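Local coordinates for protein DNA-entry nuclease inhibitor (Bacillus subtilis subsp. subtilis, PDB 4MQD) that inhibits the DNA-degrading activity of the DNA-entry nuclease and plays a role in the competence of cells for transformation, at residues Lys41-Phe52 with Glu76-His84. Residues are numbered along the deposited sequence; the frame is centred on the assembly and turned at random.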
loop_
_atom_site.group_PDB
_atom_site.type_symbol
_atom_site.label_atom_id
_atom_site.label_comp_id
_atom_site.label_asym_id
_atom_site.label_seq_id
_atom_site.Cartn_x
_atom_site.Cartn_y
_atom_site.Cartn_z
ATOM N N LYS A 41 -6.477 13.212 14.918
ATOM C CA LYS A 41 -7.045 13.257 13.569
ATOM C C LYS A 41 -5.955 13.256 12.495
ATOM O O LYS A 41 -6.137 12.686 11.421
ATOM C CB LYS A 41 -7.946 14.484 13.399
ATOM C CG LYS A 41 -9.266 14.375 14.140
ATOM C CD LYS A 41 -10.112 15.625 13.974
ATOM C CE LYS A 41 -11.438 15.491 14.706
ATOM N NZ LYS A 41 -12.274 16.719 14.593
ATOM N N GLY A 42 -4.826 13.897 12.793
ATOM C CA GLY A 42 -3.684 13.934 11.882
ATOM C C GLY A 42 -3.726 15.076 10.883
ATOM O O GLY A 42 -2.911 15.128 9.958
ATOM N N TYR A 43 -4.674 15.992 11.057
ATOM C CA TYR A 43 -4.765 17.168 10.196
ATOM C C TYR A 43 -5.452 18.323 10.907
ATOM O O TYR A 43 -6.063 18.143 11.959
ATOM C CB TYR A 43 -5.512 16.841 8.899
ATOM C CG TYR A 43 -7.010 16.695 9.061
ATOM C CD1 TYR A 43 -7.561 15.529 9.579
ATOM C CD2 TYR A 43 -7.875 17.724 8.692
ATOM C CE1 TYR A 43 -8.932 15.388 9.727
ATOM C CE2 TYR A 43 -9.247 17.592 8.837
ATOM C CZ TYR A 43 -9.769 16.422 9.355
ATOM O OH TYR A 43 -11.131 16.281 9.503
ATOM N N ALA A 44 -5.338 19.506 10.314
ATOM C CA ALA A 44 -6.051 20.689 10.773
ATOM C C ALA A 44 -6.274 21.607 9.579
ATOM O O ALA A 44 -5.321 21.977 8.895
ATOM C CB ALA A 44 -5.256 21.400 11.854
ATOM N N ALA A 45 -7.533 21.958 9.325
ATOM C CA ALA A 45 -7.901 22.736 8.143
ATOM C C ALA A 45 -8.353 24.146 8.510
ATOM O O ALA A 45 -8.834 24.387 9.618
ATOM C CB ALA A 45 -8.997 22.021 7.369
ATOM N N ALA A 46 -8.193 25.068 7.564
ATOM C CA ALA A 46 -8.659 26.446 7.718
ATOM C C ALA A 46 -8.665 27.153 6.361
ATOM O O ALA A 46 -7.688 27.065 5.614
ATOM C CB ALA A 46 -7.778 27.202 8.701
ATOM N N ASP A 47 -9.754 27.866 6.072
ATOM C CA ASP A 47 -9.931 28.583 4.805
ATOM C C ASP A 47 -9.806 27.631 3.623
ATOM O O ASP A 47 -10.641 26.748 3.430
ATOM C CB ASP A 47 -8.919 29.728 4.672
ATOM C CG ASP A 47 -9.141 30.563 3.423
ATOM O OD1 ASP A 47 -10.103 30.281 2.677
ATOM O OD2 ASP A 47 -8.354 31.504 3.187
ATOM N N GLY A 48 -8.754 27.820 2.835
ATOM C CA GLY A 48 -8.460 26.919 1.733
ATOM C C GLY A 48 -7.122 26.233 1.924
ATOM O O GLY A 48 -6.363 26.070 0.968
ATOM N N ALA A 49 -6.835 25.825 3.159
ATOM C CA ALA A 49 -5.553 25.196 3.485
ATOM C C ALA A 49 -5.738 24.028 4.446
ATOM O O ALA A 49 -6.596 24.070 5.327
ATOM C CB ALA A 49 -4.601 26.220 4.081
ATOM N N ILE A 50 -4.929 22.987 4.254
ATOM C CA ILE A 50 -4.911 21.829 5.142
ATOM C C ILE A 50 -3.479 21.577 5.591
ATOM O O ILE A 50 -2.584 21.426 4.758
ATOM C CB ILE A 50 -5.430 20.553 4.443
ATOM C CG1 ILE A 50 -6.845 20.765 3.892
ATOM C CG2 ILE A 50 -5.405 19.370 5.408
ATOM C CD1 ILE A 50 -7.263 19.728 2.870
ATOM N N SER A 51 -3.262 21.540 6.904
ATOM C CA SER A 51 -1.973 21.141 7.455
ATOM C C SER A 51 -2.062 19.696 7.900
ATOM O O SER A 51 -3.018 19.308 8.572
ATOM C CB SER A 51 -1.574 22.023 8.635
ATOM O OG SER A 51 -1.533 23.388 8.257
ATOM N N PHE A 52 -1.069 18.904 7.513
ATOM C CA PHE A 52 -1.003 17.505 7.904
ATOM C C PHE A 52 0.064 17.326 8.974
ATOM O O PHE A 52 1.120 17.956 8.920
ATOM C CB PHE A 52 -0.701 16.623 6.692
ATOM C CG PHE A 52 -1.831 16.548 5.706
ATOM C CD1 PHE A 52 -2.950 15.769 5.975
ATOM C CD2 PHE A 52 -1.783 17.257 4.512
ATOM C CE1 PHE A 52 -3.997 15.697 5.072
ATOM C CE2 PHE A 52 -2.828 17.189 3.605
ATOM C CZ PHE A 52 -3.937 16.408 3.885
ATOM N N GLU A 76 1.541 4.196 8.343
ATOM C CA GLU A 76 1.160 4.239 9.754
ATOM C C GLU A 76 0.012 5.211 10.037
ATOM O O GLU A 76 -0.495 5.260 11.157
ATOM C CB GLU A 76 2.375 4.592 10.609
ATOM C CG GLU A 76 3.420 3.490 10.653
ATOM C CD GLU A 76 4.388 3.629 11.811
ATOM O OE1 GLU A 76 4.598 4.763 12.295
ATOM O OE2 GLU A 76 4.948 2.598 12.234
ATOM N N LYS A 77 -0.398 5.972 9.024
ATOM C CA LYS A 77 -1.508 6.911 9.154
ATOM C C LYS A 77 -2.101 7.207 7.781
ATOM O O LYS A 77 -1.367 7.419 6.817
ATOM C CB LYS A 77 -1.027 8.211 9.803
ATOM C CG LYS A 77 -2.119 9.222 10.129
ATOM C CD LYS A 77 -3.099 8.689 11.162
ATOM C CE LYS A 77 -3.809 9.812 11.902
ATOM N NZ LYS A 77 -4.678 9.283 12.990
ATOM N N LYS A 78 -3.429 7.207 7.707
ATOM C CA LYS A 78 -4.149 7.594 6.500
ATOM C C LYS A 78 -5.174 8.655 6.872
ATOM O O LYS A 78 -6.003 8.441 7.756
ATOM C CB LYS A 78 -4.850 6.388 5.875
ATOM C CG LYS A 78 -5.605 6.706 4.593
ATOM C CD LYS A 78 -6.270 5.468 4.014
ATOM C CE LYS A 78 -7.057 5.806 2.758
ATOM N NZ LYS A 78 -7.676 4.600 2.142
ATOM N N VAL A 79 -5.106 9.799 6.199
ATOM C CA VAL A 79 -6.034 10.895 6.436
ATOM C C VAL A 79 -6.622 11.328 5.102
ATOM O O VAL A 79 -5.878 11.636 4.176
ATOM C CB VAL A 79 -5.323 12.096 7.090
ATOM C CG1 VAL A 79 -6.343 13.104 7.593
ATOM C CG2 VAL A 79 -4.428 11.629 8.230
ATOM N N THR A 80 -7.950 11.345 5.010
ATOM C CA THR A 80 -8.649 11.786 3.805
ATOM C C THR A 80 -9.525 12.996 4.126
ATOM O O THR A 80 -10.388 12.927 4.999
ATOM C CB THR A 80 -9.514 10.658 3.210
ATOM O OG1 THR A 80 -8.675 9.545 2.873
ATOM C CG2 THR A 80 -10.248 11.133 1.957
ATOM N N VAL A 81 -9.298 14.093 3.406
ATOM C CA VAL A 81 -9.946 15.374 3.690
ATOM C C VAL A 81 -10.465 16.019 2.402
ATOM O O VAL A 81 -9.778 15.992 1.378
ATOM C CB VAL A 81 -8.954 16.346 4.368
ATOM C CG1 VAL A 81 -9.623 17.677 4.691
ATOM C CG2 VAL A 81 -8.369 15.717 5.625
ATOM N N PRO A 82 -11.683 16.590 2.441
ATOM C CA PRO A 82 -12.149 17.404 1.316
ATOM C C PRO A 82 -11.271 18.634 1.100
ATOM O O PRO A 82 -10.847 19.264 2.067
ATOM C CB PRO A 82 -13.558 17.824 1.743
ATOM C CG PRO A 82 -13.999 16.766 2.690
ATOM C CD PRO A 82 -12.760 16.339 3.418
ATOM N N PHE A 83 -11.006 18.968 -0.159
ATOM C CA PHE A 83 -10.124 20.085 -0.481
ATOM C C PHE A 83 -10.523 20.744 -1.794
ATOM O O PHE A 83 -10.596 20.087 -2.831
ATOM C CB PHE A 83 -8.675 19.600 -0.556
ATOM C CG PHE A 83 -7.677 20.702 -0.771
ATOM C CD1 PHE A 83 -7.523 21.710 0.171
ATOM C CD2 PHE A 83 -6.884 20.726 -1.910
ATOM C CE1 PHE A 83 -6.601 22.724 -0.020
ATOM C CE2 PHE A 83 -5.960 21.738 -2.106
ATOM C CZ PHE A 83 -5.818 22.740 -1.161
ATOM N N HIS A 84 -10.778 22.048 -1.734
ATOM C CA HIS A 84 -11.173 22.817 -2.905
ATOM C C HIS A 84 -10.000 23.655 -3.385
ATOM O O HIS A 84 -9.356 24.345 -2.594
ATOM C CB HIS A 84 -12.362 23.722 -2.574
ATOM C CG HIS A 84 -12.788 24.596 -3.712
ATOM N ND1 HIS A 84 -13.538 24.129 -4.769
ATOM C CD2 HIS A 84 -12.565 25.908 -3.960
ATOM C CE1 HIS A 84 -13.761 25.115 -5.619
ATOM N NE2 HIS A 84 -13.182 26.206 -5.151
#
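Tyr43 and Ile50 extend from a beta-hairpin onto Val79, Val81 and Phe83, joining the two sheets of a beta-sandwich-like core. The hairpin pairs strands 43-46 and 49-52 through backbone bonds such as Ala44 N to Ser51 O. Strand 77-84 belongs to the other sheet: its short axis passes 8.2 Å from that of 49-52, no hydrogen bond crosses, and the joint is mainly apolar side-chain packing.

Followed outward, Tyr43 begins with CB lying 4.0 Å from Val79 CG1. With chi1 at 75°, CG sits between the backbone N and the carbonyl carbon, and the ring leaves in the direction of Val81, CG itself already under Val81 CG2. CD1 meets Val79 CG1 at 3.4 Å and CE1 lies by the same methyl, while CD2, CE2 and CZ lie beneath Val81 CG2. That Val81 methyl stands over the ring centre, 3.7 Å from the Tyr43 centroid and only 10° off the ring normal, which identifies a CH-pi contact over one face. Cutting Tyr43 back to an alanine is likely to leave Val81 CG2 without the ring face it rests on and to open a gap beside Val79 CG1.

At the helix 36-41 end, Gly42 has positive phi (88°); a beta carbon there would jam against the preceding carbonyl O, which by itself calls for glycine, and would also clash with Lys77 CE. Lys77 NZ is hydrogen-bonded to Glu40 O.

Phe52 adds a looser contact, its CE1 4.3 Å from Val79 CG1 near the ring plane; Ile50 CG2 sits over one of its faces, toward the rim. Farther along the hairpin, Ile50 and Val81 meet tip to tip, CD1 against CG1. The same Ile50 CD1 lies 3.4 Å from Phe83 CD1, slantwise to the ring.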